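Local structure of structural protein ORF273 (Acidianus two-tailed virus, 4ART) at residues A[74-78]-A[79-83]; A[94-98]-A[99-103]; A[165-169]-A[170-174]. The protein is a heat- and acid-stable structural protein of an archaeal virus particle, whose precise role is not clear. All blocks are in the same frame, centred on the assembly; numbering follows the deposited sequence.

Contact 1. Residues A[74-78]-A[79-83]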
ATOM      1  N   ASP A  74      15.848   9.638 -13.529  1.00 42.87           N
ATOM      2  CA  ASP A  74      16.724   9.768 -12.362  1.00 42.51           C
ATOM      3  C   ASP A  74      18.168   9.419 -12.691  1.00 48.89           C
ATOM      4  O   ASP A  74      19.066  10.055 -12.139  1.00 48.65           O
ATOM      5  CB  ASP A  74      16.215   8.925 -11.177  1.00 43.49           C
ATOM      6  CG  ASP A  74      14.938   9.464 -10.515  1.00 48.10           C
ATOM      7  OD1 ASP A  74      14.667  10.677 -10.636  1.00 46.69           O
ATOM      8  OD2 ASP A  74      14.225   8.673  -9.871  1.00 51.03           O
ATOM      9  N   ILE A  75      18.397   8.407 -13.585  1.00 46.18           N
ATOM     10  CA  ILE A  75      19.733   7.979 -14.033  1.00 48.59           C
ATOM     11  C   ILE A  75      20.337   9.075 -14.919  1.00 50.91           C
ATOM     12  O   ILE A  75      21.502   9.426 -14.740  1.00 53.09           O
ATOM     13  CB  ILE A  75      19.716   6.584 -14.732  1.00 53.72           C
ATOM     14  CG1 ILE A  75      19.086   5.458 -13.852  1.00 54.56           C
ATOM     15  CG2 ILE A  75      21.082   6.188 -15.312  1.00 57.03           C
ATOM     16  CD1 ILE A  75      19.878   4.733 -12.702  1.00 67.09           C
ATOM     17  N   GLU A  76      19.533   9.639 -15.837  1.00 44.34           N
ATOM     18  CA  GLU A  76      19.945  10.741 -16.721  1.00 45.24           C
ATOM     19  C   GLU A  76      20.314  12.005 -15.923  1.00 49.99           C
ATOM     20  O   GLU A  76      21.249  12.703 -16.303  1.00 52.13           O
ATOM     21  CB  GLU A  76      18.872  11.038 -17.786  1.00 45.43           C
ATOM     22  CG  GLU A  76      18.617   9.892 -18.755  1.00 59.02           C
ATOM     23  CD  GLU A  76      19.790   9.510 -19.639  1.00 86.37           C
ATOM     24  OE1 GLU A  76      19.916  10.101 -20.736  1.00 83.81           O
ATOM     25  OE2 GLU A  76      20.585   8.629 -19.233  1.00 67.71           O
ATOM     26  N   VAL A  77      19.638  12.254 -14.783  1.00 45.24           N
ATOM     27  CA  VAL A  77      19.953  13.369 -13.877  1.00 44.51           C
ATOM     28  C   VAL A  77      21.322  13.097 -13.228  1.00 50.79           C
ATOM     29  O   VAL A  77      22.211  13.963 -13.262  1.00 52.44           O
ATOM     30  CB  VAL A  77      18.827  13.626 -12.833  1.00 45.29           C
ATOM     31  CG1 VAL A  77      19.278  14.640 -11.780  1.00 45.77           C
ATOM     32  CG2 VAL A  77      17.548  14.109 -13.518  1.00 42.37           C
ATOM     33  N   GLU A  78      21.486  11.866 -12.692  1.00 47.41           N
ATOM     34  CA  GLU A  78      22.695  11.325 -12.049  1.00 50.60           C
ATOM     35  C   GLU A  78      23.933  11.403 -12.975  1.00 55.55           C
ATOM     36  O   GLU A  78      25.062  11.413 -12.474  1.00 60.54           O
ATOM     37  CB  GLU A  78      22.426   9.864 -11.596  1.00 52.23           C
ATOM     38  CG  GLU A  78      23.213   9.424 -10.369  1.00 67.87           C
ATOM     39  CD  GLU A  78      23.263   7.942 -10.027  1.00 90.05           C
ATOM     40  OE1 GLU A  78      22.672   7.115 -10.762  1.00 75.38           O
ATOM     41  OE2 GLU A  78      23.925   7.606  -9.019  1.00 90.39           O
ATOM     42  N   LYS A  79      23.707  11.470 -14.314  1.00 49.73           N
ATOM     43  CA  LYS A  79      24.704  11.554 -15.395  1.00 51.59           C
ATOM     44  C   LYS A  79      24.963  12.992 -15.826  1.00 57.72           C
ATOM     45  O   LYS A  79      25.923  13.254 -16.534  1.00 60.03           O
ATOM     46  CB  LYS A  79      24.224  10.777 -16.636  1.00 53.02           C
ATOM     47  CG  LYS A  79      24.423   9.280 -16.575  1.00 67.66           C
ATOM     48  CD  LYS A  79      23.953   8.605 -17.848  1.00 74.18           C
ATOM     49  CE  LYS A  79      23.926   7.103 -17.722  1.00 80.55           C
ATOM     50  NZ  LYS A  79      23.090   6.477 -18.780  1.00 94.99           N
ATOM     51  N   GLY A  80      24.069  13.896 -15.465  1.00 55.28           N
ATOM     52  CA  GLY A  80      24.161  15.299 -15.848  1.00 56.54           C
ATOM     53  C   GLY A  80      23.535  15.586 -17.196  1.00 63.31           C
ATOM     54  O   GLY A  80      23.683  16.697 -17.715  1.00 65.98           O
ATOM     55  N   LYS A  81      22.826  14.587 -17.773  1.00 59.12           N
ATOM     56  CA  LYS A  81      22.135  14.702 -19.064  1.00 58.67           C
ATOM     57  C   LYS A  81      20.832  15.462 -18.919  1.00 60.79           C
ATOM     58  O   LYS A  81      20.570  16.367 -19.705  1.00 62.67           O
ATOM     59  CB  LYS A  81      21.891  13.319 -19.696  1.00 61.39           C
ATOM     60  CG  LYS A  81      23.119  12.713 -20.378  1.00 68.52           C
ATOM     61  CD  LYS A  81      22.745  11.816 -21.578  1.00 80.85           C
ATOM     62  CE  LYS A  81      22.489  12.602 -22.858  1.00 90.07           C
ATOM     63  NZ  LYS A  81      22.040  11.738 -23.981  1.00 94.06           N
ATOM     64  N   ARG A  82      20.015  15.103 -17.918  1.00 54.00           N
ATOM     65  CA  ARG A  82      18.732  15.759 -17.653  1.00 51.23           C
ATOM     66  C   ARG A  82      18.773  16.508 -16.312  1.00 55.82           C
ATOM     67  O   ARG A  82      19.617  16.211 -15.475  1.00 55.93           O
ATOM     68  CB  ARG A  82      17.581  14.724 -17.650  1.00 46.02           C
ATOM     69  CG  ARG A  82      17.347  14.003 -18.972  1.00 47.77           C
ATOM     70  CD  ARG A  82      16.564  14.833 -19.964  1.00 63.46           C
ATOM     71  NE  ARG A  82      16.476  14.153 -21.254  1.00 74.75           N
ATOM     72  CZ  ARG A  82      15.744  14.571 -22.277  1.00 89.80           C
ATOM     73  NH1 ARG A  82      15.011  15.674 -22.168  1.00 70.40           N
ATOM     74  NH2 ARG A  82      15.731  13.888 -23.413  1.00 87.94           N
ATOM     75  N   SER A  83      17.855  17.462 -16.098  1.00 53.16           N
ATOM     76  CA  SER A  83      17.798  18.207 -14.845  1.00 52.48           C
ATOM     77  C   SER A  83      16.521  17.958 -14.076  1.00 52.98           C
ATOM     78  O   SER A  83      15.415  18.088 -14.615  1.00 50.53           O
ATOM     79  CB  SER A  83      17.960  19.701 -15.080  1.00 57.74           C
ATOM     80  OG  SER A  83      17.781  20.393 -13.855  1.00 65.07           O
TER

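Contact 2. Residues A[94-98]-A[99-103]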
ATOM      1  N   ASP A  94      -1.350   3.174 -10.900  1.00 39.95           N
ATOM      2  CA  ASP A  94      -1.796   1.965 -10.200  1.00 41.42           C
ATOM      3  C   ASP A  94      -2.603   1.199 -11.238  1.00 43.85           C
ATOM      4  O   ASP A  94      -3.312   1.810 -12.067  1.00 41.61           O
ATOM      5  CB  ASP A  94      -2.723   2.302  -9.012  1.00 44.11           C
ATOM      6  CG  ASP A  94      -2.064   2.583  -7.677  1.00 61.98           C
ATOM      7  OD1 ASP A  94      -0.928   2.104  -7.461  1.00 64.78           O
ATOM      8  OD2 ASP A  94      -2.724   3.211  -6.810  1.00 71.29           O
ATOM      9  N   VAL A  95      -2.519  -0.120 -11.186  1.00 38.16           N
ATOM     10  CA  VAL A  95      -3.241  -1.005 -12.085  1.00 39.35           C
ATOM     11  C   VAL A  95      -4.151  -1.885 -11.234  1.00 47.32           C
ATOM     12  O   VAL A  95      -3.723  -2.430 -10.220  1.00 48.67           O
ATOM     13  CB  VAL A  95      -2.275  -1.777 -13.016  1.00 45.63           C
ATOM     14  CG1 VAL A  95      -2.894  -3.060 -13.550  1.00 47.97           C
ATOM     15  CG2 VAL A  95      -1.799  -0.880 -14.160  1.00 44.47           C
ATOM     16  N   THR A  96      -5.424  -1.973 -11.613  1.00 45.42           N
ATOM     17  CA  THR A  96      -6.400  -2.731 -10.846  1.00 46.52           C
ATOM     18  C   THR A  96      -7.231  -3.667 -11.724  1.00 51.47           C
ATOM     19  O   THR A  96      -7.329  -3.466 -12.933  1.00 48.37           O
ATOM     20  CB  THR A  96      -7.219  -1.761  -9.978  1.00 59.41           C
ATOM     21  OG1 THR A  96      -7.991  -2.503  -9.039  1.00 74.52           O
ATOM     22  CG2 THR A  96      -8.105  -0.854 -10.813  1.00 54.31           C
ATOM     23  N   ARG A  97      -7.825  -4.694 -11.097  1.00 52.71           N
ATOM     24  CA  ARG A  97      -8.670  -5.683 -11.756  1.00 55.30           C
ATOM     25  C   ARG A  97     -10.017  -5.837 -11.021  1.00 59.14           C
ATOM     26  O   ARG A  97     -10.884  -6.597 -11.458  1.00 61.37           O
ATOM     27  CB  ARG A  97      -7.914  -7.022 -11.945  1.00 61.70           C
ATOM     28  CG  ARG A  97      -6.890  -6.957 -13.099  1.00 79.79           C
ATOM     29  CD  ARG A  97      -6.043  -8.208 -13.288  1.00 97.70           C
ATOM     30  NE  ARG A  97      -4.877  -7.972 -14.158  1.00102.67           N
ATOM     31  CZ  ARG A  97      -4.869  -8.085 -15.484  1.00107.69           C
ATOM     32  NH1 ARG A  97      -5.972  -8.436 -16.136  1.00 88.56           N
ATOM     33  NH2 ARG A  97      -3.755  -7.861 -16.168  1.00 87.91           N
ATOM     34  N   ASP A  98     -10.198  -5.076  -9.926  1.00 52.81           N
ATOM     35  CA  ASP A  98     -11.423  -5.046  -9.121  1.00 52.76           C
ATOM     36  C   ASP A  98     -12.035  -3.662  -9.261  1.00 51.04           C
ATOM     37  O   ASP A  98     -11.352  -2.662  -9.019  1.00 46.54           O
ATOM     38  CB  ASP A  98     -11.133  -5.380  -7.630  1.00 55.88           C
ATOM     39  CG  ASP A  98     -12.361  -5.294  -6.725  1.00 74.82           C
ATOM     40  OD1 ASP A  98     -13.437  -5.794  -7.130  1.00 77.90           O
ATOM     41  OD2 ASP A  98     -12.243  -4.736  -5.600  1.00 84.37           O
ATOM     42  N   PHE A  99     -13.313  -3.607  -9.659  1.00 49.66           N
ATOM     43  CA  PHE A  99     -14.028  -2.353  -9.892  1.00 47.77           C
ATOM     44  C   PHE A  99     -14.203  -1.471  -8.671  1.00 51.88           C
ATOM     45  O   PHE A  99     -14.110  -0.252  -8.777  1.00 51.16           O
ATOM     46  CB  PHE A  99     -15.373  -2.575 -10.587  1.00 50.20           C
ATOM     47  CG  PHE A  99     -15.848  -1.315 -11.281  1.00 49.98           C
ATOM     48  CD1 PHE A  99     -15.237  -0.872 -12.448  1.00 50.60           C
ATOM     49  CD2 PHE A  99     -16.892  -0.565 -10.757  1.00 53.31           C
ATOM     50  CE1 PHE A  99     -15.660   0.298 -13.081  1.00 52.09           C
ATOM     51  CE2 PHE A  99     -17.336   0.592 -11.407  1.00 53.59           C
ATOM     52  CZ  PHE A  99     -16.704   1.024 -12.555  1.00 50.65           C
ATOM     53  N   ASP A 100     -14.471  -2.083  -7.524  1.00 49.89           N
ATOM     54  CA  ASP A 100     -14.665  -1.382  -6.262  1.00 49.04           C
ATOM     55  C   ASP A 100     -13.379  -0.685  -5.826  1.00 49.77           C
ATOM     56  O   ASP A 100     -13.426   0.445  -5.339  1.00 48.69           O
ATOM     57  CB  ASP A 100     -15.156  -2.360  -5.188  1.00 53.59           C
ATOM     58  CG  ASP A 100     -16.494  -3.017  -5.504  1.00 62.85           C
ATOM     59  OD1 ASP A 100     -17.480  -2.274  -5.787  1.00 62.35           O
ATOM     60  OD2 ASP A 100     -16.559  -4.267  -5.478  1.00 66.23           O
ATOM     61  N   GLU A 101     -12.231  -1.359  -6.029  1.00 44.38           N
ATOM     62  CA  GLU A 101     -10.893  -0.869  -5.695  1.00 41.38           C
ATOM     63  C   GLU A 101     -10.516   0.258  -6.639  1.00 41.13           C
ATOM     64  O   GLU A 101      -9.955   1.259  -6.196  1.00 38.93           O
ATOM     65  CB  GLU A 101      -9.873  -2.007  -5.778  1.00 44.10           C
ATOM     66  CG  GLU A 101      -8.573  -1.668  -5.071  1.00 58.57           C
ATOM     67  CD  GLU A 101      -7.592  -2.814  -4.945  1.00 87.51           C
ATOM     68  OE1 GLU A 101      -8.035  -3.959  -4.687  1.00 98.98           O
ATOM     69  OE2 GLU A 101      -6.372  -2.563  -5.086  1.00 80.12           O
ATOM     70  N   PHE A 102     -10.837   0.100  -7.934  1.00 37.03           N
ATOM     71  CA  PHE A 102     -10.643   1.122  -8.961  1.00 35.55           C
ATOM     72  C   PHE A 102     -11.358   2.415  -8.544  1.00 37.15           C
ATOM     73  O   PHE A 102     -10.733   3.466  -8.496  1.00 33.32           O
ATOM     74  CB  PHE A 102     -11.192   0.618 -10.322  1.00 37.68           C
ATOM     75  CG  PHE A 102     -11.203   1.622 -11.451  1.00 37.47           C
ATOM     76  CD1 PHE A 102     -10.015   2.142 -11.957  1.00 38.81           C
ATOM     77  CD2 PHE A 102     -12.392   1.983 -12.065  1.00 39.43           C
ATOM     78  CE1 PHE A 102     -10.024   3.051 -13.016  1.00 39.04           C
ATOM     79  CE2 PHE A 102     -12.398   2.891 -13.131  1.00 41.56           C
ATOM     80  CZ  PHE A 102     -11.215   3.413 -13.601  1.00 38.06           C
ATOM     81  N   LEU A 103     -12.644   2.323  -8.183  1.00 36.46           N
ATOM     82  CA  LEU A 103     -13.434   3.493  -7.756  1.00 35.36           C
ATOM     83  C   LEU A 103     -12.885   4.100  -6.477  1.00 40.23           C
ATOM     84  O   LEU A 103     -12.774   5.321  -6.369  1.00 39.86           O
ATOM     85  CB  LEU A 103     -14.912   3.117  -7.593  1.00 36.71           C
ATOM     86  CG  LEU A 103     -15.657   2.689  -8.852  1.00 41.33           C
ATOM     87  CD1 LEU A 103     -17.096   2.378  -8.508  1.00 45.97           C
ATOM     88  CD2 LEU A 103     -15.570   3.750  -9.967  1.00 38.58           C
TER

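Contact 3. Residues A[165-169]-A[170-174]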
ATOM      1  N   LEU A 165      -2.642  20.711  -1.628  1.00 29.63           N
ATOM      2  CA  LEU A 165      -2.647  19.492  -0.852  1.00 28.21           C
ATOM      3  C   LEU A 165      -1.830  19.635   0.440  1.00 30.13           C
ATOM      4  O   LEU A 165      -2.313  19.261   1.509  1.00 28.89           O
ATOM      5  CB  LEU A 165      -2.108  18.340  -1.716  1.00 27.81           C
ATOM      6  CG  LEU A 165      -2.399  16.958  -1.219  1.00 29.34           C
ATOM      7  CD1 LEU A 165      -3.885  16.793  -0.837  1.00 33.64           C
ATOM      8  CD2 LEU A 165      -2.046  15.955  -2.266  1.00 27.65           C
ATOM      9  N   ALA A 166      -0.611  20.193   0.345  1.00 27.87           N
ATOM     10  CA  ALA A 166       0.271  20.384   1.505  1.00 27.63           C
ATOM     11  C   ALA A 166      -0.407  21.276   2.561  1.00 32.41           C
ATOM     12  O   ALA A 166      -0.340  20.957   3.749  1.00 31.83           O
ATOM     13  CB  ALA A 166       1.621  20.993   1.073  1.00 28.84           C
ATOM     14  N   ARG A 167      -1.087  22.368   2.120  1.00 29.79           N
ATOM     15  CA  ARG A 167      -1.807  23.292   2.980  1.00 29.73           C
ATOM     16  C   ARG A 167      -2.943  22.596   3.713  1.00 33.68           C
ATOM     17  O   ARG A 167      -3.087  22.813   4.901  1.00 33.08           O
ATOM     18  CB  ARG A 167      -2.350  24.493   2.180  1.00 27.72           C
ATOM     19  CG  ARG A 167      -1.313  25.563   1.930  1.00 39.40           C
ATOM     20  CD  ARG A 167      -1.935  26.865   1.448  1.00 45.88           C
ATOM     21  NE  ARG A 167      -2.539  26.745   0.120  1.00 52.77           N
ATOM     22  CZ  ARG A 167      -1.872  26.907  -1.018  1.00 71.22           C
ATOM     23  NH1 ARG A 167      -0.568  27.178  -1.001  1.00 60.02           N
ATOM     24  NH2 ARG A 167      -2.500  26.798  -2.183  1.00 47.24           N
ATOM     25  N   ALA A 168      -3.747  21.773   3.015  1.00 30.84           N
ATOM     26  CA  ALA A 168      -4.872  21.028   3.616  1.00 29.94           C
ATOM     27  C   ALA A 168      -4.377  20.003   4.633  1.00 33.98           C
ATOM     28  O   ALA A 168      -5.106  19.666   5.557  1.00 35.71           O
ATOM     29  CB  ALA A 168      -5.688  20.337   2.531  1.00 29.21           C
ATOM     30  N   LEU A 169      -3.150  19.500   4.445  1.00 30.08           N
ATOM     31  CA  LEU A 169      -2.515  18.531   5.329  1.00 28.00           C
ATOM     32  C   LEU A 169      -1.820  19.234   6.485  1.00 34.85           C
ATOM     33  O   LEU A 169      -1.268  18.566   7.366  1.00 36.89           O
ATOM     34  CB  LEU A 169      -1.511  17.647   4.539  1.00 27.24           C
ATOM     35  CG  LEU A 169      -2.128  16.533   3.703  1.00 30.42           C
ATOM     36  CD1 LEU A 169      -1.104  15.957   2.713  1.00 27.00           C
ATOM     37  CD2 LEU A 169      -2.742  15.437   4.617  1.00 29.92           C
ATOM     38  N   ARG A 170      -1.827  20.583   6.478  1.00 33.94           N
ATOM     39  CA  ARG A 170      -1.226  21.497   7.467  1.00 35.06           C
ATOM     40  C   ARG A 170       0.293  21.372   7.481  1.00 35.58           C
ATOM     41  O   ARG A 170       0.950  21.810   8.437  1.00 34.73           O
ATOM     42  CB  ARG A 170      -1.824  21.346   8.887  1.00 36.00           C
ATOM     43  CG  ARG A 170      -3.329  21.647   9.007  1.00 49.42           C
ATOM     44  CD  ARG A 170      -3.820  21.545  10.444  1.00 59.81           C
ATOM     45  NE  ARG A 170      -3.212  22.555  11.323  1.00 74.86           N
ATOM     46  CZ  ARG A 170      -2.246  22.315  12.210  1.00 96.77           C
ATOM     47  NH1 ARG A 170      -1.759  21.085  12.360  1.00 82.33           N
ATOM     48  NH2 ARG A 170      -1.759  23.302  12.952  1.00 87.61           N
ATOM     49  N   ILE A 171       0.852  20.821   6.393  1.00 30.62           N
ATOM     50  CA  ILE A 171       2.292  20.659   6.245  1.00 30.38           C
ATOM     51  C   ILE A 171       3.058  21.980   6.461  1.00 35.80           C
ATOM     52  O   ILE A 171       4.022  21.939   7.221  1.00 34.82           O
ATOM     53  CB  ILE A 171       2.687  19.854   4.980  1.00 31.47           C
ATOM     54  CG1 ILE A 171       2.357  18.363   5.166  1.00 29.50           C
ATOM     55  CG2 ILE A 171       4.166  20.033   4.645  1.00 31.51           C
ATOM     56  CD1 ILE A 171       2.327  17.516   3.905  1.00 23.97           C
ATOM     57  N   PRO A 172       2.673  23.152   5.876  1.00 32.78           N
ATOM     58  CA  PRO A 172       3.464  24.380   6.099  1.00 33.94           C
ATOM     59  C   PRO A 172       3.600  24.801   7.556  1.00 40.38           C
ATOM     60  O   PRO A 172       4.704  25.176   7.966  1.00 41.04           O
ATOM     61  CB  PRO A 172       2.718  25.431   5.270  1.00 35.43           C
ATOM     62  CG  PRO A 172       2.048  24.637   4.204  1.00 38.38           C
ATOM     63  CD  PRO A 172       1.578  23.422   4.931  1.00 33.14           C
ATOM     64  N   GLN A 173       2.485  24.723   8.334  1.00 37.98           N
ATOM     65  CA  GLN A 173       2.436  25.059   9.770  1.00 38.62           C
ATOM     66  C   GLN A 173       3.316  24.121  10.591  1.00 41.37           C
ATOM     67  O   GLN A 173       4.002  24.586  11.495  1.00 42.56           O
ATOM     68  CB  GLN A 173       0.997  24.988  10.317  1.00 39.01           C
ATOM     69  CG  GLN A 173       0.027  25.920   9.637  1.00 41.45           C
ATOM     70  CD  GLN A 173      -0.784  25.252   8.557  1.00 51.51           C
ATOM     71  OE1 GLN A 173      -0.253  24.642   7.615  1.00 41.75           O
ATOM     72  NE2 GLN A 173      -2.098  25.494   8.591  1.00 47.93           N
ATOM     73  N   ILE A 174       3.270  22.801  10.299  1.00 36.96           N
ATOM     74  CA  ILE A 174       4.074  21.781  11.018  1.00 37.52           C
ATOM     75  C   ILE A 174       5.578  21.937  10.728  1.00 39.72           C
ATOM     76  O   ILE A 174       6.380  21.818  11.656  1.00 39.13           O
ATOM     77  CB  ILE A 174       3.529  20.327  10.822  1.00 39.38           C
ATOM     78  CG1 ILE A 174       2.033  20.230  11.261  1.00 38.71           C
ATOM     79  CG2 ILE A 174       4.393  19.301  11.562  1.00 40.85           C
ATOM     80  CD1 ILE A 174       1.216  18.950  10.777  1.00 32.65           C
TER

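Contact 1. Residues A[74-78]-A[79-83]
The flat carboxylate of Glu76 meets a lysine at each oxygen, and CD of Lys79 and CD of Lys81 lie toward the same face of it. OE2 is met by NZ of Lys79 at 3.3 Å, a salt bridge whose hydrogen-bond component is weak. OE1 instead meets the methylene CD of Lys81 at 3.4 Å, and Lys81 NZ stays beyond salt-bridge range. The bend of the Glu76 chain at chi2 (-64°) brings the carboxylate to both. The carbonyl of Glu76 is shared as well: Lys81 N reaches its O at 2.9 Å nearly along the C=O axis, whereas Arg82 N approaches from above the carbonyl plane, 3.1 Å from the same O. Gly80 N likewise lies above the plane of the Val77 carbonyl, bonding its O at 2.9 Å. The bonds from Lys81 N and Gly80 N, with a positive phi of 87° at Gly80, define a Schellman motif ending helix 70-78. Beyond the turn, Arg82 lays its CG 3.5 Å from CB of Glu76, and Val77 CA donates a CA-H...O contact of 3.3 Å to Arg82 O. Ser83 continues toward strand 87-96, with OG bonded to Asn85 N and O to Tyr73 OH.

Contact 2. Residues A[94-98]-A[99-103]
Asp98 and Phe102 are joined by the bond that starts helix 99-108: Phe102 N donates to Asp98 O over 3.0 Å with an angle of 159° at the hydrogen. Beside this backbone bond the Asp98 side chain caps the helix. Its OD2 accepts from Glu101 N at 3.4 Å, a weak N-cap bond, and also lies 3.6 Å from CB of Glu101. With CG anti to the backbone N (chi1 177°), the Asp98 carboxylate is directed over the first turn of the helix.

Thr96 adds a mainly apolar touch. The last residue of its strand, it aims its side chain at the helix, and its CG2 meets CB of Phe102 at 3.5 Å, the two side chains crossing at about a right angle. Its hydroxyl OG1 lies 3.8 Å from CB of Glu101 and also near Asp98 O, where any hydrogen bond is weak and not settled.

Further out, acidic groups gather at the cap: Asp98 OD1 lies 3.8 Å from Asp100 OD2, and OD2 of Asp98 is 4.4 Å from Glu101 OE1. Alone, such crowding would tend to raise their proton affinity; the helix N terminus probably works against this. Asp100 OD2 has a weak hydrogen bond from His224, which may offset part of this charge.

The turn links strand 87-96 to helix 99-108 at the start of the crossover that leads, through helix 113-123 as well, to the parallel neighbouring strand 139-146. Thr96 is bonded through its backbone to Val145 and Phe147, while Phe102 reaches Val144 and Glu146 of strand 139-146 and Tyr154 and Ala156 of strand 154-161, seating the helix on the sheet.

Contact 3. Residues A[165-169]-A[170-174]
Ala166 meets Ile171 through both backbone and side chain. Its carbonyl O accepts from Ile171 N at 2.9 Å, with an angle of 142° at the hydrogen and the donor tilted 24° from the carbonyl plane. The same O lies 3.3 Å from CD of Pro172 and 3.4 Å from CB of Ile171, and the CB atoms of Ala166 and Ile171 are 4.2 Å apart. Carbon atoms of the following turn are therefore packed around this oxygen.

Arg167 contributes its carbonyl O to Arg170 N at 3.0 Å, the donor standing above the carbonyl plane. This bond and the one to Ala166 O, together with the positive phi of Arg170 (65°), make a Schellman motif that ends helix 162-168. Along its aliphatic part, Arg167 crosses the ring of Pro172 at about a right angle, CG to CG, at 4.2 Å.

Leu169 points the same way as Ile171 and lies alongside it, its CB 3.9 Å from CD1 of Ile171. With Ala166 they form the buried side of the turn, where Ile171 continues onto Leu117 and Tyr120 of helix 113-123 and onto Val198 of helix 188-201. The carbonyl of Leu169 is hydrogen-bonded by the side-chain NE2 of Gln202, while OE1 of that amide accepts from NH1 of Arg170, so both ends of one glutamine amide are engaged by this turn.

Arg170 is at once the residue that leaves one helix and the N-cap of the next, 171-179, so the break between the two helices is short, with Leu169 and Arg170 as the non-helical residues. Pro172 has no N-H, so this position of the first turn has no donor to satisfy. The two Schellman bonds give the N-H groups of Arg170 and Ile171 acceptors in the preceding helix, since the new helix has none for its first residues.

Overall arrangement
From the N terminus, contact 1 comes first, closing helix 70-78 at the surface, its centre about 23 Å from the chain centre, before the chain enters strand 87-96. Contact 2 follows at the far end of that strand and leads into helix 99-108. The chain then passes through helix 113-123 and strands 139-146 and 154-161 before contact 3. All three are local turns in series; none nests within or crosses another. Contacts 2 and 3 lie on opposite sides of the chain centre, their nearest atoms about 14 Å apart. Contact 2 sets helix 99-108 against strands 139-146 and 154-161; contact 3 joins helix 162-168, against helix 113-123, to helix 171-179, which also packs on helix 188-201.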